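Local coordinates for succinoglycan biosynthesis protein (Bacillus cereus ATCC 14579, PDB 2QGM) that is probably an enzyme of the erythromycin esterase-like family, named for succinoglycan biosynthesis, whose natural substrate is not established, at residues A[398-410]-A[420-432]. Numbering follows the deposited sequence.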
ATOM      1  N   GLU A 398       4.456 -17.655  20.704  1.00 23.72           N
ATOM      2  CA  GLU A 398       5.700 -17.422  19.986  1.00 25.73           C
ATOM      3  C   GLU A 398       6.025 -18.564  19.037  1.00 25.41           C
ATOM      4  O   GLU A 398       6.406 -18.342  17.891  1.00 27.29           O
ATOM      5  CB  GLU A 398       6.849 -17.239  20.977  1.00 26.11           C
ATOM      6  CG  GLU A 398       8.229 -17.461  20.382  1.00 28.35           C
ATOM      7  CD  GLU A 398       9.337 -17.189  21.375  1.00 29.50           C
ATOM      8  OE1 GLU A 398       9.192 -17.588  22.549  1.00 31.31           O
ATOM      9  OE2 GLU A 398      10.352 -16.586  20.981  1.00 30.64           O
ATOM     10  N   LYS A 399       5.887 -19.790  19.528  1.00 26.07           N
ATOM     11  CA  LYS A 399       6.169 -20.964  18.717  1.00 25.62           C
ATOM     12  C   LYS A 399       5.171 -20.996  17.562  1.00 24.83           C
ATOM     13  O   LYS A 399       5.492 -21.410  16.446  1.00 22.81           O
ATOM     14  CB  LYS A 399       6.030 -22.219  19.583  1.00 27.77           C
ATOM     15  CG  LYS A 399       6.677 -23.466  19.017  1.00 30.96           C
ATOM     16  CD  LYS A 399       6.537 -24.623  20.001  1.00 34.76           C
ATOM     17  CE  LYS A 399       7.199 -25.879  19.469  1.00 36.04           C
ATOM     18  NZ  LYS A 399       6.612 -26.281  18.161  1.00 38.49           N
ATOM     19  N   TRP A 400       3.962 -20.526  17.848  1.00 23.87           N
ATOM     20  CA  TRP A 400       2.880 -20.492  16.875  1.00 25.37           C
ATOM     21  C   TRP A 400       3.138 -19.571  15.677  1.00 24.94           C
ATOM     22  O   TRP A 400       3.005 -20.000  14.530  1.00 25.44           O
ATOM     23  CB  TRP A 400       1.585 -20.086  17.580  1.00 26.51           C
ATOM     24  CG  TRP A 400       0.396 -19.895  16.683  1.00 28.89           C
ATOM     25  CD1 TRP A 400      -0.300 -20.863  16.017  1.00 28.87           C
ATOM     26  CD2 TRP A 400      -0.250 -18.654  16.379  1.00 28.38           C
ATOM     27  NE1 TRP A 400      -1.341 -20.301  15.317  1.00 28.98           N
ATOM     28  CE2 TRP A 400      -1.332 -18.944  15.523  1.00 28.89           C
ATOM     29  CE3 TRP A 400      -0.019 -17.321  16.748  1.00 29.79           C
ATOM     30  CZ2 TRP A 400      -2.184 -17.948  15.028  1.00 28.67           C
ATOM     31  CZ3 TRP A 400      -0.871 -16.331  16.253  1.00 29.08           C
ATOM     32  CH2 TRP A 400      -1.934 -16.654  15.404  1.00 29.08           C
ATOM     33  N   VAL A 401       3.505 -18.315  15.927  1.00 25.10           N
ATOM     34  CA  VAL A 401       3.750 -17.379  14.824  1.00 24.79           C
ATOM     35  C   VAL A 401       4.966 -17.735  13.974  1.00 25.76           C
ATOM     36  O   VAL A 401       5.052 -17.338  12.811  1.00 25.30           O
ATOM     37  CB  VAL A 401       3.937 -15.934  15.326  1.00 23.33           C
ATOM     38  CG1 VAL A 401       2.647 -15.424  15.949  1.00 22.93           C
ATOM     39  CG2 VAL A 401       5.072 -15.878  16.323  1.00 22.20           C
ATOM     40  N   LYS A 402       5.903 -18.476  14.560  1.00 27.15           N
ATOM     41  CA  LYS A 402       7.117 -18.885  13.859  1.00 27.41           C
ATOM     42  C   LYS A 402       6.923 -20.172  13.062  1.00 28.14           C
ATOM     43  O   LYS A 402       7.759 -20.536  12.231  1.00 29.18           O
ATOM     44  CB  LYS A 402       8.268 -19.075  14.855  1.00 26.89           C
ATOM     45  CG  LYS A 402       8.821 -17.775  15.432  1.00 28.44           C
ATOM     46  CD  LYS A 402       9.900 -18.045  16.466  1.00 29.80           C
ATOM     47  CE  LYS A 402      10.533 -16.754  16.968  1.00 31.72           C
ATOM     48  NZ  LYS A 402      11.295 -16.052  15.895  1.00 33.74           N
ATOM     49  N   ALA A 403       5.824 -20.866  13.323  1.00 28.52           N
ATOM     50  CA  ALA A 403       5.517 -22.111  12.631  1.00 29.06           C
ATOM     51  C   ALA A 403       4.846 -21.827  11.292  1.00 30.10           C
ATOM     52  O   ALA A 403       4.351 -20.726  11.059  1.00 30.04           O
ATOM     53  CB  ALA A 403       4.604 -22.971  13.503  1.00 29.85           C
ATOM     54  N   LYS A 404       4.840 -22.818  10.404  1.00 30.40           N
ATOM     55  CA  LYS A 404       4.208 -22.650   9.102  1.00 31.90           C
ATOM     56  C   LYS A 404       2.777 -23.164   9.132  1.00 31.18           C
ATOM     57  O   LYS A 404       2.523 -24.320   9.484  1.00 31.91           O
ATOM     58  CB  LYS A 404       4.994 -23.383   8.010  1.00 32.99           C
ATOM     59  CG  LYS A 404       6.333 -22.749   7.658  1.00 36.59           C
ATOM     60  CD  LYS A 404       6.895 -23.351   6.374  1.00 39.76           C
ATOM     61  CE  LYS A 404       8.268 -22.786   6.038  1.00 40.87           C
ATOM     62  NZ  LYS A 404       8.263 -21.297   5.970  1.00 42.07           N
ATOM     63  N   ARG A 405       1.844 -22.293   8.766  1.00 30.94           N
ATOM     64  CA  ARG A 405       0.427 -22.633   8.747  1.00 29.63           C
ATOM     65  C   ARG A 405      -0.243 -21.848   7.628  1.00 27.92           C
ATOM     66  O   ARG A 405       0.318 -20.876   7.124  1.00 25.77           O
ATOM     67  CB  ARG A 405      -0.227 -22.254  10.078  1.00 32.13           C
ATOM     68  CG  ARG A 405       0.404 -22.880  11.316  1.00 37.23           C
ATOM     69  CD  ARG A 405      -0.058 -24.314  11.527  1.00 40.75           C
ATOM     70  NE  ARG A 405       0.284 -24.803  12.863  1.00 43.49           N
ATOM     71  CZ  ARG A 405       1.402 -25.457  13.170  1.00 44.50           C
ATOM     72  NH1 ARG A 405       2.307 -25.716  12.235  1.00 45.19           N
ATOM     73  NH2 ARG A 405       1.617 -25.850  14.420  1.00 44.80           N
ATOM     74  N   PRO A 406      -1.454 -22.256   7.225  1.00 26.50           N
ATOM     75  CA  PRO A 406      -2.144 -21.532   6.156  1.00 25.57           C
ATOM     76  C   PRO A 406      -2.423 -20.090   6.562  1.00 25.68           C
ATOM     77  O   PRO A 406      -2.804 -19.822   7.705  1.00 25.20           O
ATOM     78  CB  PRO A 406      -3.430 -22.332   5.970  1.00 26.63           C
ATOM     79  CG  PRO A 406      -3.013 -23.731   6.349  1.00 25.59           C
ATOM     80  CD  PRO A 406      -2.184 -23.483   7.588  1.00 27.04           C
ATOM     81  N   LEU A 407      -2.213 -19.168   5.628  1.00 23.28           N
ATOM     82  CA  LEU A 407      -2.472 -17.755   5.877  1.00 21.57           C
ATOM     83  C   LEU A 407      -3.401 -17.275   4.776  1.00 21.99           C
ATOM     84  O   LEU A 407      -3.132 -17.469   3.593  1.00 19.65           O
ATOM     85  CB  LEU A 407      -1.179 -16.936   5.848  1.00 21.91           C
ATOM     86  CG  LEU A 407      -1.350 -15.417   6.015  1.00 19.58           C
ATOM     87  CD1 LEU A 407      -1.803 -15.101   7.434  1.00 19.73           C
ATOM     88  CD2 LEU A 407      -0.039 -14.716   5.722  1.00 21.45           C
ATOM     89  N   LEU A 408      -4.500 -16.651   5.177  1.00 20.64           N
ATOM     90  CA  LEU A 408      -5.480 -16.151   4.229  1.00 19.06           C
ATOM     91  C   LEU A 408      -4.940 -14.946   3.476  1.00 19.07           C
ATOM     92  O   LEU A 408      -4.257 -14.111   4.057  1.00 20.33           O
ATOM     93  CB  LEU A 408      -6.746 -15.729   4.963  1.00 18.52           C
ATOM     94  CG  LEU A 408      -7.781 -15.026   4.083  1.00 18.14           C
ATOM     95  CD1 LEU A 408      -8.389 -16.046   3.128  1.00 18.85           C
ATOM     96  CD2 LEU A 408      -8.851 -14.369   4.959  1.00 18.21           C
ATOM     97  N   SER A 409      -5.254 -14.862   2.190  1.00 20.16           N
ATOM     98  CA  SER A 409      -4.824 -13.742   1.361  1.00 19.42           C
ATOM     99  C   SER A 409      -5.734 -13.690   0.141  1.00 19.37           C
ATOM    100  O   SER A 409      -5.717 -14.584  -0.703  1.00 18.88           O
ATOM    101  CB  SER A 409      -3.367 -13.912   0.942  1.00 21.04           C
ATOM    102  OG  SER A 409      -2.835 -12.684   0.472  1.00 21.86           O
ATOM    103  N   ILE A 410      -6.540 -12.634   0.063  1.00 18.85           N
ATOM    104  CA  ILE A 410      -7.493 -12.470  -1.034  1.00 19.65           C
ATOM    105  C   ILE A 410      -7.246 -11.173  -1.790  1.00 21.20           C
ATOM    106  O   ILE A 410      -7.213 -10.092  -1.199  1.00 19.49           O
ATOM    107  CB  ILE A 410      -8.948 -12.448  -0.514  1.00 19.91           C
ATOM    108  CG1 ILE A 410      -9.231 -13.726   0.295  1.00 19.84           C
ATOM    109  CG2 ILE A 410      -9.912 -12.336  -1.690  1.00 19.14           C
ATOM    110  CD1 ILE A 410     -10.596 -13.736   0.958  1.00 21.57           C
ATOM    111  N   VAL A 420      -6.945 -19.289  -1.824  1.00 27.74           N
ATOM    112  CA  VAL A 420      -6.799 -18.060  -1.053  1.00 25.96           C
ATOM    113  C   VAL A 420      -6.058 -18.263   0.270  1.00 25.16           C
ATOM    114  O   VAL A 420      -5.968 -17.348   1.089  1.00 26.42           O
ATOM    115  CB  VAL A 420      -8.181 -17.404  -0.775  1.00 25.33           C
ATOM    116  CG1 VAL A 420      -8.743 -16.814  -2.070  1.00 26.02           C
ATOM    117  CG2 VAL A 420      -9.145 -18.428  -0.196  1.00 26.65           C
ATOM    118  N   TYR A 421      -5.538 -19.467   0.478  1.00 24.25           N
ATOM    119  CA  TYR A 421      -4.765 -19.781   1.680  1.00 23.21           C
ATOM    120  C   TYR A 421      -3.354 -20.160   1.254  1.00 24.22           C
ATOM    121  O   TYR A 421      -3.166 -20.890   0.279  1.00 25.02           O
ATOM    122  CB  TYR A 421      -5.420 -20.917   2.468  1.00 24.10           C
ATOM    123  CG  TYR A 421      -6.510 -20.418   3.385  1.00 23.03           C
ATOM    124  CD1 TYR A 421      -6.197 -19.737   4.560  1.00 22.99           C
ATOM    125  CD2 TYR A 421      -7.850 -20.583   3.058  1.00 24.14           C
ATOM    126  CE1 TYR A 421      -7.199 -19.231   5.389  1.00 23.47           C
ATOM    127  CE2 TYR A 421      -8.861 -20.082   3.873  1.00 22.94           C
ATOM    128  CZ  TYR A 421      -8.531 -19.407   5.037  1.00 23.64           C
ATOM    129  OH  TYR A 421      -9.531 -18.908   5.835  1.00 22.13           O
ATOM    130  N   PHE A 422      -2.366 -19.656   1.985  1.00 22.99           N
ATOM    131  CA  PHE A 422      -0.971 -19.903   1.662  1.00 22.62           C
ATOM    132  C   PHE A 422      -0.139 -20.316   2.864  1.00 24.18           C
ATOM    133  O   PHE A 422      -0.180 -19.668   3.913  1.00 23.48           O
ATOM    134  CB  PHE A 422      -0.381 -18.646   1.028  1.00 23.38           C
ATOM    135  CG  PHE A 422      -1.080 -18.226  -0.232  1.00 24.26           C
ATOM    136  CD1 PHE A 422      -0.670 -18.723  -1.466  1.00 25.45           C
ATOM    137  CD2 PHE A 422      -2.179 -17.371  -0.182  1.00 23.49           C
ATOM    138  CE1 PHE A 422      -1.346 -18.375  -2.639  1.00 25.40           C
ATOM    139  CE2 PHE A 422      -2.866 -17.016  -1.344  1.00 25.65           C
ATOM    140  CZ  PHE A 422      -2.450 -17.519  -2.576  1.00 26.09           C
ATOM    141  N   ASP A 423       0.619 -21.394   2.698  1.00 25.11           N
ATOM    142  CA  ASP A 423       1.455 -21.906   3.768  1.00 25.90           C
ATOM    143  C   ASP A 423       2.683 -21.031   3.994  1.00 25.15           C
ATOM    144  O   ASP A 423       3.516 -20.856   3.103  1.00 23.25           O
ATOM    145  CB  ASP A 423       1.880 -23.341   3.453  1.00 30.24           C
ATOM    146  CG  ASP A 423       2.573 -24.002   4.621  1.00 33.04           C
ATOM    147  OD1 ASP A 423       3.708 -23.597   4.941  1.00 36.18           O
ATOM    148  OD2 ASP A 423       1.977 -24.918   5.226  1.00 35.41           O
ATOM    149  N   THR A 424       2.787 -20.485   5.201  1.00 25.01           N
ATOM    150  CA  THR A 424       3.900 -19.618   5.559  1.00 24.72           C
ATOM    151  C   THR A 424       3.897 -19.343   7.062  1.00 25.16           C
ATOM    152  O   THR A 424       3.048 -19.852   7.793  1.00 25.02           O
ATOM    153  CB  THR A 424       3.813 -18.270   4.796  1.00 25.38           C
ATOM    154  OG1 THR A 424       4.966 -17.472   5.089  1.00 26.58           O
ATOM    155  CG2 THR A 424       2.560 -17.509   5.208  1.00 25.03           C
ATOM    156  N   SER A 425       4.854 -18.539   7.510  1.00 24.63           N
ATOM    157  CA  SER A 425       4.966 -18.172   8.915  1.00 23.53           C
ATOM    158  C   SER A 425       4.456 -16.754   9.088  1.00 22.62           C
ATOM    159  O   SER A 425       4.778 -15.874   8.285  1.00 22.38           O
ATOM    160  CB  SER A 425       6.423 -18.261   9.369  1.00 25.93           C
ATOM    161  OG  SER A 425       6.674 -17.422  10.477  1.00 28.52           O
ATOM    162  N   LEU A 426       3.669 -16.522  10.134  1.00 21.32           N
ATOM    163  CA  LEU A 426       3.122 -15.187  10.369  1.00 20.50           C
ATOM    164  C   LEU A 426       4.203 -14.157  10.698  1.00 19.56           C
ATOM    165  O   LEU A 426       4.204 -13.074  10.122  1.00 17.18           O
ATOM    166  CB  LEU A 426       2.075 -15.235  11.484  1.00 18.76           C
ATOM    167  CG  LEU A 426       1.156 -14.008  11.532  1.00 19.25           C
ATOM    168  CD1 LEU A 426       0.227 -13.976  10.312  1.00 18.60           C
ATOM    169  CD2 LEU A 426       0.348 -14.053  12.820  1.00 19.07           C
ATOM    170  N   LEU A 427       5.113 -14.492  11.614  1.00 20.35           N
ATOM    171  CA  LEU A 427       6.195 -13.576  11.986  1.00 19.93           C
ATOM    172  C   LEU A 427       7.103 -13.300  10.784  1.00 20.65           C
ATOM    173  O   LEU A 427       7.662 -12.213  10.642  1.00 21.04           O
ATOM    174  CB  LEU A 427       7.033 -14.166  13.121  1.00 22.27           C
ATOM    175  CG  LEU A 427       8.298 -13.370  13.450  1.00 23.17           C
ATOM    176  CD1 LEU A 427       7.924 -11.979  13.979  1.00 21.91           C
ATOM    177  CD2 LEU A 427       9.130 -14.129  14.468  1.00 24.88           C
ATOM    178  N   GLU A 428       7.249 -14.307   9.929  1.00 21.41           N
ATOM    179  CA  GLU A 428       8.069 -14.209   8.729  1.00 23.20           C
ATOM    180  C   GLU A 428       7.579 -13.065   7.851  1.00 21.86           C
ATOM    181  O   GLU A 428       8.370 -12.377   7.199  1.00 19.96           O
ATOM    182  CB  GLU A 428       7.977 -15.533   7.958  1.00 25.36           C
ATOM    183  CG  GLU A 428       8.846 -15.637   6.719  1.00 30.13           C
ATOM    184  CD  GLU A 428       8.609 -16.937   5.963  1.00 33.09           C
ATOM    185  OE1 GLU A 428       8.526 -17.999   6.615  1.00 35.11           O
ATOM    186  OE2 GLU A 428       8.513 -16.901   4.716  1.00 36.23           O
ATOM    187  N   GLN A 429       6.265 -12.868   7.847  1.00 20.97           N
ATOM    188  CA  GLN A 429       5.636 -11.842   7.028  1.00 18.93           C
ATOM    189  C   GLN A 429       5.359 -10.525   7.738  1.00 18.71           C
ATOM    190  O   GLN A 429       5.575  -9.457   7.166  1.00 18.30           O
ATOM    191  CB  GLN A 429       4.310 -12.378   6.470  1.00 18.95           C
ATOM    192  CG  GLN A 429       4.434 -13.749   5.830  1.00 18.48           C
ATOM    193  CD  GLN A 429       5.337 -13.733   4.631  1.00 21.19           C
ATOM    194  OE1 GLN A 429       5.717 -14.791   4.107  1.00 22.90           O
ATOM    195  NE2 GLN A 429       5.687 -12.539   4.173  1.00 15.31           N
ATOM    196  N   PHE A 430       4.892 -10.597   8.984  1.00 18.37           N
ATOM    197  CA  PHE A 430       4.528  -9.389   9.716  1.00 17.94           C
ATOM    198  C   PHE A 430       5.115  -9.247  11.118  1.00 17.79           C
ATOM    199  O   PHE A 430       5.129 -10.201  11.902  1.00 17.55           O
ATOM    200  CB  PHE A 430       2.999  -9.310   9.832  1.00 17.33           C
ATOM    201  CG  PHE A 430       2.258  -9.635   8.550  1.00 15.84           C
ATOM    202  CD1 PHE A 430       2.450  -8.878   7.395  1.00 16.47           C
ATOM    203  CD2 PHE A 430       1.330 -10.679   8.517  1.00 18.18           C
ATOM    204  CE1 PHE A 430       1.727  -9.150   6.231  1.00 14.95           C
ATOM    205  CE2 PHE A 430       0.602 -10.960   7.359  1.00 18.22           C
ATOM    206  CZ  PHE A 430       0.800 -10.192   6.209  1.00 16.49           C
ATOM    207  N   ASP A 431       5.578  -8.044  11.449  1.00 16.77           N
ATOM    208  CA  ASP A 431       6.124  -7.786  12.780  1.00 17.01           C
ATOM    209  C   ASP A 431       4.934  -7.715  13.736  1.00 17.26           C
ATOM    210  O   ASP A 431       4.973  -8.241  14.851  1.00 16.49           O
ATOM    211  CB  ASP A 431       6.859  -6.435  12.816  1.00 17.93           C
ATOM    212  CG  ASP A 431       8.102  -6.411  11.943  1.00 20.65           C
ATOM    213  OD1 ASP A 431       8.926  -7.339  12.052  1.00 21.41           O
ATOM    214  OD2 ASP A 431       8.264  -5.452  11.156  1.00 22.15           O
ATOM    215  N   ILE A 432       3.881  -7.059  13.259  1.00 16.46           N
ATOM    216  CA  ILE A 432       2.658  -6.816  14.007  1.00 16.70           C
ATOM    217  C   ILE A 432       1.446  -7.114  13.137  1.00 16.73           C
ATOM    218  O   ILE A 432       1.518  -7.048  11.912  1.00 17.61           O
ATOM    219  CB  ILE A 432       2.586  -5.316  14.413  1.00 16.85           C
ATOM    220  CG1 ILE A 432       3.799  -4.944  15.249  1.00 14.96           C
ATOM    221  CG2 ILE A 432       1.306  -5.017  15.194  1.00 16.01           C
ATOM    222  CD1 ILE A 432       4.038  -3.455  15.334  1.00 15.29           C
TER
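S425 OG donates to V401 O at 2.8 Å, in the carbonyl plane and on a lone pair, while L427 N reaches the same oxygen nearly straight (174°) but from above that plane. Two donors therefore grip one carbonyl at the end of helix 395-402. Serine suits this place because its short hydroxyl serves twice: with OG anti to its own backbone N (chi1 155°) it also accepts from E428 N, as the N-cap of helix 426-429. Nearby, K404, bent at its last torsion, brings NZ to E428 OE1 at 3.4 Å, a long salt bridge; the K404 and D423 side chains cross at about a right angle, D423 OD1 lying 3.3 Å from K404 CB.

From the end where the two helices meet, strands 404-408 and 421-425 run antiparallel. R405 and T424 exchange both backbone bonds, as do L407 and F422, and S409 N to V420 O (2.8 Å) prolongs the pairing. P406, lacking an N-H, falls at a non-hydrogen-bonded position opposite D423, where none is needed across the pair.

Side chains alternate between the two faces. On one, the flat Y421 ring offers a face to L408 CD1, a CH-pi contact 4.1 Å from the centroid, while its hydroxyl is hydrogen-bonded to P368 O. On the other, forked L407 meets several neighbours: CD1 touches L426 CD1 (3.7 Å), CD2 touches T424 CG2 and F430 CE2. V401 CG1 faces L426 CD2 and CG2 faces L427 CB; L426 CD2 also approaches W400 CZ3, whose ring meets F374 edge-to-face.

The whole is a two-stranded antiparallel hairpin whose open end carries helix 395-402 leading in and helix 426-429 leading out, a separate small sheet inserted in the chain between strands 385-389 and 432-439 of the main mixed sheet of this erythromycin esterase-like fold.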